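Local coordinates for uncharacterized protein (Novosphingobium aromaticivorans, PDB 2RFR) that is of unknown function but adopts the NTF2-like, cystatin-like fold of the SnoaL-like domains, whose curved sheet probably encloses a ligand-binding or catalytic pocket, at residues A[42-53]-A[133-141]; A[94-105]-A[117-127]. One frame throughout, in Å; residues are numbered along the deposited sequence. Where two conformers were deposited one is given.

Contact 1: A[42-53]-A[133-141]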
loop_
_atom_site.group_PDB
_atom_site.type_symbol
_atom_site.label_atom_id
_atom_site.label_comp_id
_atom_site.label_asym_id
_atom_site.label_seq_id
_atom_site.Cartn_x
_atom_site.Cartn_y
_atom_site.Cartn_z
ATOM N N GLU A 42 -15.877 -8.854 12.088
ATOM C CA GLU A 42 -16.059 -7.682 12.937
ATOM C C GLU A 42 -15.459 -6.412 12.385
ATOM O O GLU A 42 -15.682 -5.342 12.966
ATOM C CB GLU A 42 -15.556 -7.998 14.348
ATOM C CG GLU A 42 -16.397 -9.082 15.039
ATOM C CD GLU A 42 -15.790 -9.680 16.276
ATOM O OE1 GLU A 42 -14.619 -9.375 16.613
ATOM O OE2 GLU A 42 -16.524 -10.480 16.920
ATOM N N LEU A 43 -14.796 -6.464 11.239
ATOM C CA LEU A 43 -14.496 -5.246 10.502
ATOM C C LEU A 43 -15.759 -4.566 9.966
ATOM O O LEU A 43 -15.705 -3.363 9.684
ATOM C CB LEU A 43 -13.547 -5.560 9.352
ATOM C CG LEU A 43 -12.190 -6.185 9.701
ATOM C CD1 LEU A 43 -11.474 -6.562 8.386
ATOM C CD2 LEU A 43 -11.324 -5.233 10.532
ATOM N N TRP A 44 -16.824 -5.351 9.775
ATOM C CA TRP A 44 -18.108 -4.879 9.313
ATOM C C TRP A 44 -19.066 -4.623 10.441
ATOM O O TRP A 44 -18.976 -5.201 11.515
ATOM C CB TRP A 44 -18.760 -5.948 8.415
ATOM C CG TRP A 44 -18.340 -5.972 6.942
ATOM C CD1 TRP A 44 -19.003 -5.469 5.893
ATOM C CD2 TRP A 44 -17.146 -6.639 6.405
ATOM N NE1 TRP A 44 -18.340 -5.757 4.744
ATOM C CE2 TRP A 44 -17.206 -6.490 5.025
ATOM C CE3 TRP A 44 -16.100 -7.375 6.952
ATOM C CZ2 TRP A 44 -16.239 -7.021 4.175
ATOM C CZ3 TRP A 44 -15.127 -7.892 6.101
ATOM C CH2 TRP A 44 -15.220 -7.721 4.730
ATOM N N VAL A 45 -20.038 -3.766 10.154
ATOM C CA VAL A 45 -21.280 -3.652 10.962
ATOM C C VAL A 45 -21.967 -5.004 10.984
ATOM O O VAL A 45 -21.742 -5.884 10.136
ATOM C CB VAL A 45 -22.184 -2.512 10.466
ATOM C CG1 VAL A 45 -21.457 -1.160 10.553
ATOM C CG2 VAL A 45 -22.752 -2.782 9.082
ATOM N N GLU A 46 -22.863 -5.183 11.959
ATOM C CA GLU A 46 -23.485 -6.493 12.141
ATOM C C GLU A 46 -24.170 -7.031 10.899
ATOM O O GLU A 46 -24.074 -8.214 10.609
ATOM C CB GLU A 46 -24.539 -6.450 13.285
ATOM C CG GLU A 46 -25.392 -7.744 13.391
ATOM C CD GLU A 46 -24.589 -9.021 13.652
ATOM O OE1 GLU A 46 -23.623 -8.978 14.418
ATOM O OE2 GLU A 46 -24.924 -10.083 13.079
ATOM N N ASP A 47 -24.880 -6.156 10.201
ATOM C CA ASP A 47 -25.577 -6.540 8.980
ATOM C C ASP A 47 -24.822 -6.136 7.699
ATOM O O ASP A 47 -25.392 -5.924 6.642
ATOM C CB ASP A 47 -26.993 -5.970 8.985
ATOM C CG ASP A 47 -27.054 -4.493 8.909
ATOM O OD1 ASP A 47 -26.033 -3.831 9.164
ATOM O OD2 ASP A 47 -28.203 -3.963 8.714
ATOM N N GLY A 48 -23.505 -6.101 7.813
ATOM C CA GLY A 48 -22.652 -5.756 6.681
ATOM C C GLY A 48 -22.712 -6.777 5.564
ATOM O O GLY A 48 -23.082 -7.930 5.762
ATOM N N GLU A 49 -22.286 -6.357 4.367
ATOM C CA GLU A 49 -22.347 -7.249 3.211
ATOM C C GLU A 49 -21.001 -7.278 2.490
ATOM O O GLU A 49 -20.283 -6.273 2.404
ATOM C CB GLU A 49 -23.402 -6.751 2.235
ATOM C CG GLU A 49 -24.785 -6.754 2.793
ATOM C CD GLU A 49 -25.724 -6.347 1.703
ATOM O OE1 GLU A 49 -25.493 -5.306 1.001
ATOM O OE2 GLU A 49 -26.773 -6.966 1.636
ATOM N N TYR A 50 -20.746 -8.425 1.886
ATOM C CA TYR A 50 -19.603 -8.614 1.013
ATOM C C TYR A 50 -20.115 -9.308 -0.243
ATOM O O TYR A 50 -20.548 -10.473 -0.195
ATOM C CB TYR A 50 -18.534 -9.434 1.721
ATOM C CG TYR A 50 -17.206 -9.586 0.981
ATOM C CD1 TYR A 50 -16.908 -8.980 -0.252
ATOM C CD2 TYR A 50 -16.147 -10.259 1.627
ATOM C CE1 TYR A 50 -15.677 -9.194 -0.896
ATOM C CE2 TYR A 50 -14.925 -10.452 0.983
ATOM C CZ TYR A 50 -14.692 -9.893 -0.271
ATOM O OH TYR A 50 -13.488 -10.060 -0.953
ATOM N N ALA A 51 -20.101 -8.569 -1.348
ATOM C CA ALA A 51 -20.606 -8.974 -2.654
ATOM C C ALA A 51 -19.467 -9.130 -3.635
ATOM O O ALA A 51 -18.575 -8.285 -3.699
ATOM C CB ALA A 51 -21.634 -7.959 -3.154
ATOM N N VAL A 52 -19.500 -10.212 -4.379
ATOM C CA VAL A 52 -18.525 -10.515 -5.425
ATOM C C VAL A 52 -19.352 -10.936 -6.633
ATOM O O VAL A 52 -20.213 -11.777 -6.521
ATOM C CB VAL A 52 -17.489 -11.600 -5.010
ATOM C CG1 VAL A 52 -16.494 -11.796 -6.152
ATOM C CG2 VAL A 52 -16.778 -11.216 -3.707
ATOM N N VAL A 53 -19.035 -10.362 -7.812
ATOM C CA VAL A 53 -19.780 -10.700 -9.012
ATOM C C VAL A 53 -19.801 -12.207 -9.196
ATOM O O VAL A 53 -18.779 -12.873 -9.179
ATOM C CB VAL A 53 -19.251 -9.971 -10.241
ATOM C CG1 VAL A 53 -19.987 -10.454 -11.515
ATOM C CG2 VAL A 53 -19.429 -8.468 -10.093
ATOM N N ARG A 133 -16.586 1.245 10.796
ATOM C CA ARG A 133 -16.787 -0.147 10.373
ATOM C C ARG A 133 -17.227 -0.176 8.920
ATOM O O ARG A 133 -17.839 0.765 8.413
ATOM C CB ARG A 133 -17.882 -0.821 11.228
ATOM C CG ARG A 133 -17.574 -0.990 12.686
ATOM C CD ARG A 133 -16.500 -2.006 12.969
ATOM N NE ARG A 133 -16.253 -2.188 14.392
ATOM C CZ ARG A 133 -15.431 -1.463 15.118
ATOM N NH1 ARG A 133 -14.804 -0.417 14.631
ATOM N NH2 ARG A 133 -15.263 -1.753 16.394
ATOM N N ALA A 134 -16.892 -1.262 8.227
ATOM C CA ALA A 134 -17.348 -1.469 6.889
ATOM C C ALA A 134 -18.847 -1.734 6.832
ATOM O O ALA A 134 -19.414 -2.426 7.695
ATOM C CB ALA A 134 -16.576 -2.664 6.238
ATOM N N VAL A 135 -19.499 -1.220 5.807
ATOM C CA VAL A 135 -20.921 -1.475 5.552
ATOM C C VAL A 135 -21.069 -2.442 4.405
ATOM O O VAL A 135 -21.661 -3.499 4.555
ATOM C CB VAL A 135 -21.664 -0.168 5.296
ATOM C CG1 VAL A 135 -23.141 -0.445 4.880
ATOM C CG2 VAL A 135 -21.587 0.725 6.541
ATOM N N ARG A 136 -20.486 -2.137 3.252
ATOM C CA ARG A 136 -20.549 -3.015 2.086
ATOM C C ARG A 136 -19.192 -3.017 1.408
ATOM O O ARG A 136 -18.556 -1.974 1.209
ATOM C CB ARG A 136 -21.625 -2.536 1.116
ATOM C CG ARG A 136 -21.817 -3.445 -0.072
ATOM C CD ARG A 136 -23.113 -3.078 -0.830
ATOM N NE ARG A 136 -23.312 -3.789 -2.088
ATOM C CZ ARG A 136 -23.970 -4.943 -2.300
ATOM N NH1 ARG A 136 -24.510 -5.603 -1.334
ATOM N NH2 ARG A 136 -24.020 -5.438 -3.535
ATOM N N ARG A 137 -18.755 -4.206 0.978
ATOM C CA ARG A 137 -17.600 -4.331 0.084
ATOM C C ARG A 137 -18.120 -5.018 -1.163
ATOM O O ARG A 137 -18.832 -6.014 -1.071
ATOM C CB ARG A 137 -16.516 -5.205 0.720
ATOM C CG ARG A 137 -15.255 -5.386 -0.152
ATOM C CD ARG A 137 -14.270 -6.280 0.521
ATOM N NE ARG A 137 -13.149 -6.537 -0.394
ATOM C CZ ARG A 137 -12.136 -7.305 -0.060
ATOM N NH1 ARG A 137 -12.081 -7.906 1.105
ATOM N NH2 ARG A 137 -11.165 -7.450 -0.911
ATOM N N GLU A 138 -17.716 -4.498 -2.323
ATOM C CA GLU A 138 -18.023 -5.097 -3.605
ATOM C C GLU A 138 -16.692 -5.317 -4.323
ATOM O O GLU A 138 -15.846 -4.449 -4.376
ATOM C CB GLU A 138 -18.872 -4.138 -4.443
ATOM C CG GLU A 138 -20.271 -3.878 -3.873
ATOM C CD GLU A 138 -20.992 -2.768 -4.526
ATOM O OE1 GLU A 138 -20.390 -1.824 -5.043
ATOM O OE2 GLU A 138 -22.215 -2.775 -4.427
ATOM N N ASN A 139 -16.610 -6.451 -5.004
ATOM C CA ASN A 139 -15.397 -6.881 -5.634
ATOM C C ASN A 139 -15.730 -7.542 -6.984
ATOM O O ASN A 139 -16.773 -8.190 -7.144
ATOM C CB ASN A 139 -14.719 -7.789 -4.579
ATOM C CG ASN A 139 -13.661 -8.668 -5.096
ATOM O OD1 ASN A 139 -13.932 -9.622 -5.794
ATOM N ND2 ASN A 139 -12.421 -8.402 -4.677
ATOM N N ALA A 140 -14.876 -7.334 -7.989
ATOM C CA ALA A 140 -15.060 -7.938 -9.308
ATOM C C ALA A 140 -13.675 -8.105 -9.929
ATOM O O ALA A 140 -12.755 -7.307 -9.705
ATOM C CB ALA A 140 -15.940 -7.078 -10.194
ATOM N N LEU A 141 -13.519 -9.118 -10.768
ATOM C CA LEU A 141 -12.247 -9.380 -11.420
ATOM C C LEU A 141 -11.922 -8.334 -12.476
ATOM O O LEU A 141 -12.783 -8.010 -13.302
ATOM C CB LEU A 141 -12.294 -10.751 -12.122
ATOM C CG LEU A 141 -12.371 -11.970 -11.212
ATOM C CD1 LEU A 141 -12.618 -13.206 -12.071
ATOM C CD2 LEU A 141 -11.083 -12.112 -10.401
HETATM O O HOH W 1 -16.786 -4.678 15.456
HETATM O O HOH W 2 -27.055 -7.050 -1.562
#

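Contact 2: A[94-105]-A[117-127]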
loop_
_atom_site.group_PDB
_atom_site.type_symbol
_atom_site.label_atom_id
_atom_site.label_comp_id
_atom_site.label_asym_id
_atom_site.label_seq_id
_atom_site.Cartn_x
_atom_site.Cartn_y
_atom_site.Cartn_z
ATOM N N GLY A 94 -18.767 13.247 6.334
ATOM C CA GLY A 94 -19.467 13.202 7.599
ATOM C C GLY A 94 -19.223 11.957 8.383
ATOM O O GLY A 94 -18.143 11.735 8.865
ATOM N N ASP A 95 -20.256 11.129 8.493
ATOM C CA ASP A 95 -20.225 9.873 9.234
ATOM C C ASP A 95 -20.194 8.665 8.291
ATOM O O ASP A 95 -20.380 7.557 8.761
ATOM C CB ASP A 95 -21.419 9.781 10.183
ATOM C CG ASP A 95 -21.411 10.847 11.251
ATOM O OD1 ASP A 95 -20.298 11.250 11.664
ATOM O OD2 ASP A 95 -22.513 11.269 11.675
ATOM N N THR A 96 -20.004 8.903 7.005
ATOM C CA THR A 96 -19.846 7.812 6.014
ATOM C C THR A 96 -18.543 8.018 5.258
ATOM O O THR A 96 -17.967 9.099 5.276
ATOM C CB THR A 96 -21.031 7.726 5.070
ATOM O OG1 THR A 96 -21.098 8.892 4.260
ATOM C CG2 THR A 96 -22.385 7.408 5.828
ATOM N N ALA A 97 -18.129 6.979 4.551
ATOM C CA ALA A 97 -16.941 7.060 3.737
ATOM C C ALA A 97 -17.012 5.976 2.665
ATOM O O ALA A 97 -17.724 4.992 2.786
ATOM C CB ALA A 97 -15.664 6.853 4.576
ATOM N N THR A 98 -16.197 6.214 1.642
ATOM C CA THR A 98 -16.015 5.276 0.508
ATOM C C THR A 98 -14.536 5.090 0.226
ATOM O O THR A 98 -13.786 6.081 0.266
ATOM C CB THR A 98 -16.720 5.828 -0.760
ATOM O OG1 THR A 98 -18.098 6.140 -0.453
ATOM C CG2 THR A 98 -16.709 4.803 -1.926
ATOM N N ALA A 99 -14.118 3.868 -0.103
ATOM C CA ALA A 99 -12.736 3.641 -0.490
ATOM C C ALA A 99 -12.737 2.782 -1.725
ATOM O O ALA A 99 -13.621 1.956 -1.947
ATOM C CB ALA A 99 -11.963 2.925 0.626
ATOM N N ARG A 100 -11.713 2.917 -2.540
ATOM C CA ARG A 100 -11.467 2.059 -3.677
ATOM C C ARG A 100 -10.028 1.577 -3.630
ATOM O O ARG A 100 -9.130 2.340 -3.287
ATOM C CB ARG A 100 -11.731 2.797 -4.981
ATOM C CG ARG A 100 -13.209 3.148 -5.229
ATOM C CD ARG A 100 -13.326 4.240 -6.277
ATOM N NE ARG A 100 -13.027 5.577 -5.734
ATOM C CZ ARG A 100 -12.310 6.535 -6.343
ATOM N NH1 ARG A 100 -11.800 6.384 -7.551
ATOM N NH2 ARG A 100 -12.084 7.688 -5.723
ATOM N N CYS A 101 -9.815 0.309 -3.981
ATOM C CA CYS A 101 -8.482 -0.272 -3.990
ATOM C C CYS A 101 -8.515 -1.477 -4.953
ATOM O O CYS A 101 -9.540 -1.950 -5.358
ATOM C CB CYS A 101 -7.985 -0.673 -2.605
ATOM S SG CYS A 101 -8.865 -2.037 -1.804
ATOM N N HIS A 102 -7.316 -1.931 -5.219
ATOM C CA HIS A 102 -7.119 -3.188 -5.930
ATOM C C HIS A 102 -6.856 -4.273 -4.930
ATOM O O HIS A 102 -6.309 -4.033 -3.839
ATOM C CB HIS A 102 -5.925 -3.095 -6.862
ATOM C CG HIS A 102 -6.039 -2.078 -7.937
ATOM N ND1 HIS A 102 -5.522 -0.806 -7.817
ATOM C CD2 HIS A 102 -6.614 -2.132 -9.143
ATOM C CE1 HIS A 102 -5.750 -0.153 -8.955
ATOM N NE2 HIS A 102 -6.431 -0.935 -9.773
ATOM N N SER A 103 -7.141 -5.514 -5.290
ATOM C CA SER A 103 -6.699 -6.673 -4.509
ATOM C C SER A 103 -6.184 -7.762 -5.430
ATOM O O SER A 103 -6.705 -7.961 -6.522
ATOM C CB SER A 103 -7.829 -7.164 -3.607
ATOM O OG SER A 103 -8.980 -7.604 -4.322
ATOM N N VAL A 104 -5.150 -8.420 -4.984
ATOM C CA VAL A 104 -4.603 -9.578 -5.659
ATOM C C VAL A 104 -4.579 -10.722 -4.667
ATOM O O VAL A 104 -4.064 -10.544 -3.556
ATOM C CB VAL A 104 -3.178 -9.309 -6.233
ATOM C CG1 VAL A 104 -2.625 -10.564 -6.909
ATOM C CG2 VAL A 104 -3.222 -8.107 -7.167
ATOM N N VAL A 105 -5.092 -11.858 -5.079
ATOM C CA VAL A 105 -4.912 -13.078 -4.332
ATOM C C VAL A 105 -3.757 -13.828 -4.929
ATOM O O VAL A 105 -3.850 -14.305 -6.066
ATOM C CB VAL A 105 -6.184 -13.969 -4.287
ATOM C CG1 VAL A 105 -5.922 -15.200 -3.431
ATOM C CG2 VAL A 105 -7.381 -13.182 -3.801
ATOM N N ARG A 117 -6.312 -14.300 -8.474
ATOM C CA ARG A 117 -7.350 -13.333 -8.849
ATOM C C ARG A 117 -6.698 -11.950 -8.758
ATOM O O ARG A 117 -5.865 -11.701 -7.885
ATOM C CB ARG A 117 -8.585 -13.435 -7.917
ATOM C CG ARG A 117 -9.393 -14.724 -8.093
ATOM C CD ARG A 117 -10.557 -14.889 -7.069
ATOM N NE ARG A 117 -11.671 -13.938 -7.329
ATOM C CZ ARG A 117 -12.750 -14.158 -8.101
ATOM N NH1 ARG A 117 -12.921 -15.328 -8.731
ATOM N NH2 ARG A 117 -13.736 -13.226 -8.196
ATOM N N VAL A 118 -7.121 -11.045 -9.634
ATOM C CA VAL A 118 -6.787 -9.613 -9.604
ATOM C C VAL A 118 -8.110 -8.888 -9.740
ATOM O O VAL A 118 -8.856 -9.170 -10.672
ATOM C CB VAL A 118 -5.849 -9.224 -10.752
ATOM C CG1 VAL A 118 -5.613 -7.743 -10.775
ATOM C CG2 VAL A 118 -4.534 -10.012 -10.680
ATOM N N SER A 119 -8.407 -8.008 -8.778
ATOM C CA SER A 119 -9.751 -7.456 -8.616
ATOM C C SER A 119 -9.760 -5.999 -8.283
ATOM O O SER A 119 -8.812 -5.451 -7.685
ATOM C CB SER A 119 -10.472 -8.192 -7.503
ATOM O OG SER A 119 -10.529 -9.618 -7.764
ATOM N N ALA A 120 -10.875 -5.366 -8.631
ATOM C CA ALA A 120 -11.265 -4.059 -8.097
ATOM C C ALA A 120 -12.103 -4.228 -6.880
ATOM O O ALA A 120 -12.868 -5.200 -6.762
ATOM C CB ALA A 120 -12.076 -3.363 -9.167
ATOM N N ASN A 121 -12.035 -3.246 -5.968
ATOM C CA ASN A 121 -12.904 -3.232 -4.800
ATOM C C ASN A 121 -13.405 -1.829 -4.555
ATOM O O ASN A 121 -12.653 -0.868 -4.618
ATOM C CB ASN A 121 -12.160 -3.616 -3.507
ATOM C CG ASN A 121 -11.529 -4.959 -3.545
ATOM O OD1 ASN A 121 -12.095 -5.916 -3.068
ATOM N ND2 ASN A 121 -10.383 -5.081 -4.222
ATOM N N ARG A 122 -14.663 -1.756 -4.164
ATOM C CA ARG A 122 -15.265 -0.574 -3.610
ATOM C C ARG A 122 -15.840 -0.905 -2.258
ATOM O O ARG A 122 -16.599 -1.859 -2.110
ATOM C CB ARG A 122 -16.413 -0.068 -4.508
ATOM C CG ARG A 122 -16.958 1.272 -3.995
ATOM C CD ARG A 122 -18.068 1.731 -4.863
ATOM N NE ARG A 122 -17.549 2.241 -6.097
ATOM C CZ ARG A 122 -17.825 3.428 -6.605
ATOM N NH1 ARG A 122 -18.621 4.281 -5.971
ATOM N NH2 ARG A 122 -17.315 3.743 -7.783
ATOM N N TRP A 123 -15.461 -0.116 -1.260
ATOM C CA TRP A 123 -15.877 -0.301 0.130
ATOM C C TRP A 123 -16.649 0.922 0.575
ATOM O O TRP A 123 -16.290 2.037 0.218
ATOM C CB TRP A 123 -14.668 -0.395 1.015
ATOM C CG TRP A 123 -13.699 -1.504 0.879
ATOM C CD1 TRP A 123 -12.771 -1.674 -0.108
ATOM C CD2 TRP A 123 -13.450 -2.534 1.841
ATOM N NE1 TRP A 123 -11.994 -2.746 0.186
ATOM C CE2 TRP A 123 -12.341 -3.276 1.392
ATOM C CE3 TRP A 123 -14.041 -2.897 3.029
ATOM C CZ2 TRP A 123 -11.842 -4.345 2.096
ATOM C CZ3 TRP A 123 -13.519 -3.948 3.752
ATOM C CH2 TRP A 123 -12.412 -4.634 3.301
ATOM N N THR A 124 -17.669 0.725 1.372
ATOM C CA THR A 124 -18.345 1.781 2.102
ATOM C C THR A 124 -18.213 1.536 3.574
ATOM O O THR A 124 -18.106 0.391 4.023
ATOM C CB THR A 124 -19.767 1.916 1.694
ATOM O OG1 THR A 124 -20.459 0.738 2.036
ATOM C CG2 THR A 124 -19.966 2.226 0.224
ATOM N N PHE A 125 -18.237 2.630 4.348
ATOM C CA PHE A 125 -18.013 2.592 5.790
ATOM C C PHE A 125 -18.979 3.529 6.477
ATOM O O PHE A 125 -19.465 4.497 5.894
ATOM C CB PHE A 125 -16.586 3.028 6.137
ATOM C CG PHE A 125 -15.503 2.268 5.448
ATOM C CD1 PHE A 125 -15.100 2.642 4.219
ATOM C CD2 PHE A 125 -14.944 1.146 5.997
ATOM C CE1 PHE A 125 -14.115 1.933 3.549
ATOM C CE2 PHE A 125 -13.953 0.399 5.335
ATOM C CZ PHE A 125 -13.571 0.801 4.082
ATOM N N ARG A 126 -19.149 3.296 7.768
ATOM C CA ARG A 126 -19.833 4.282 8.596
ATOM C C ARG A 126 -19.233 4.359 9.965
ATOM O O ARG A 126 -18.656 3.435 10.476
ATOM C CB ARG A 126 -21.309 4.060 8.611
ATOM C CG ARG A 126 -21.777 2.971 9.397
ATOM C CD ARG A 126 -23.314 3.177 9.566
ATOM N NE ARG A 126 -23.813 2.062 10.297
ATOM C CZ ARG A 126 -24.489 1.021 9.809
ATOM N NH1 ARG A 126 -24.856 0.935 8.530
ATOM N NH2 ARG A 126 -24.842 0.083 10.669
ATOM N N ARG A 127 -19.399 5.530 10.552
ATOM C CA ARG A 127 -18.914 5.779 11.896
ATOM C C ARG A 127 -19.902 5.156 12.838
ATOM O O ARG A 127 -21.038 5.539 12.832
ATOM C CB ARG A 127 -18.835 7.297 12.137
ATOM C CG ARG A 127 -18.108 7.662 13.430
ATOM C CD ARG A 127 -18.358 9.159 13.775
ATOM N NE ARG A 127 -18.006 10.057 12.664
ATOM C CZ ARG A 127 -16.740 10.397 12.361
ATOM N NH1 ARG A 127 -15.685 10.006 13.106
ATOM N NH2 ARG A 127 -16.506 11.197 11.330
#

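Contact 1: A[42-53]-A[133-141]
Trp-44, in the short strand 44-45, pairs in parallel with Ala-134 within the mixed sheet; after a turn, strand 48-52 continues the parallel pairing with residues 136-139, the short axes of strands 48-52 and 133-141 lying 4.7 Å apart and inclined by 23°. Main-chain bonds track this register from Ala-134 N to Leu-43 O, through Glu-49 and Ala-51, to Val-53 N on Asn-139 O. The type I turn from Val-45 to Gly-48 interrupts the pairing, and Val-135 and Arg-136 form a classic beta bulge opposite Thr-124 of the next strand.

On the face of Trp-44, Tyr-50 and Arg-137, the methyl CB of Ala-134 sits 3.7 Å from the centroid of the five-membered ring of Trp-44, over its face in a CH-pi contact. Arg-137, its chain extended from CG to NE, lies alongside Tyr-50 and points the same way; the guanidinium and phenol planes are only 8° apart. Arg-137 CD covers one ring face, while Tyr-50 OH stands over the guanidinium centre, 3.2 Å from Arg-137 CZ; the neighbouring NH1 and NH2 do not point their hydrogens at the hydroxyl, so no hydrogen bond forms. Arg-137 NH2 is instead bonded to Asn-121, and Tyr-28 of helix 5-33 adds a cation-pi contact.

The other face is ionic. Arg-136 NH1 reaches Glu-49 OE1 at 2.6 Å from above the carboxylate plane, and Arg-136 NE makes a straight bond (174°) to Glu-138 OE2, 2.8 Å away. Two carboxylates thus hold the guanidinium edge and limit its rotation, while Ala-51 CB lies over one of its faces. A water joins Glu-49 OE2 to Arg-136 NH1.

Trp-44, Tyr-50 and Arg-137 turned to helix 5-33, with the salt-bridge network on the other face, fit the concave-sheet architecture of the NTF2-like fold.

Contact 2: A[94-105]-A[117-127]
Ala-99 and Phe-125 mark the tightly packed middle of this antiparallel hairpin, where Ala-99 CB meets the ring edge at Phe-125 CE1, 3.8 Å away. Helix 5-33 covers both side chains. Ala-99 and Trp-123 form a hydrogen-bonded pair, with Trp-123 N 2.9 Å from Ala-99 O. Farther along, Cys-101 SG lies obliquely to the Trp-123 ring, 3.8 Å from NE1, a buried nitrogen without a hydrogen-bond partner in the model. Asn-121 ND2 donates to Ser-103 OG at 2.9 Å and 170°; Asn-121 OD1 accepts from Arg-137 and Asn-139, so in the conformer given both ends of the amide are engaged.

The exposed end is looser in packing but polar. Arg-127, bent at chi3 (-54°), brings its guanidinium edge to Asp-95, with NE 2.8 Å from OD1 and the two planes 81° apart. Arg-127 NH2 bonds Gly-94 O at 3.0 Å, and NH1 pairs with Asp-17. A methionine in place of Arg-127 would probably leave Asp-95 and Asp-17 without their shared cation and the Gly-94 carbonyl without this donor.

The chemistry implies a hairpin held by main-chain bonds throughout, by apolar and amide contacts in the middle and by charge at the open end.

In the fold
Contacts 1 and 2 lie in one mixed sheet, their centres about 9 Å apart, and meet where strand 131-141 runs antiparallel to strand 112-128. Along the chain, segment 42-53 comes first, both strands of contact 2 follow, and 133-141 comes last, so the closing strand sits between the early strand and the hairpin. The seam is direct: Val-135 N lies 2.8 Å from Thr-124 O, a probable hydrogen bond, and Asn-139 packs on Ser-119. Helix 5-33 touches side chains of both contacts. Together they supply the four central strands of the curved sheet behind the presumed pocket, while the face of His-102 and Val-104 meets a second subunit.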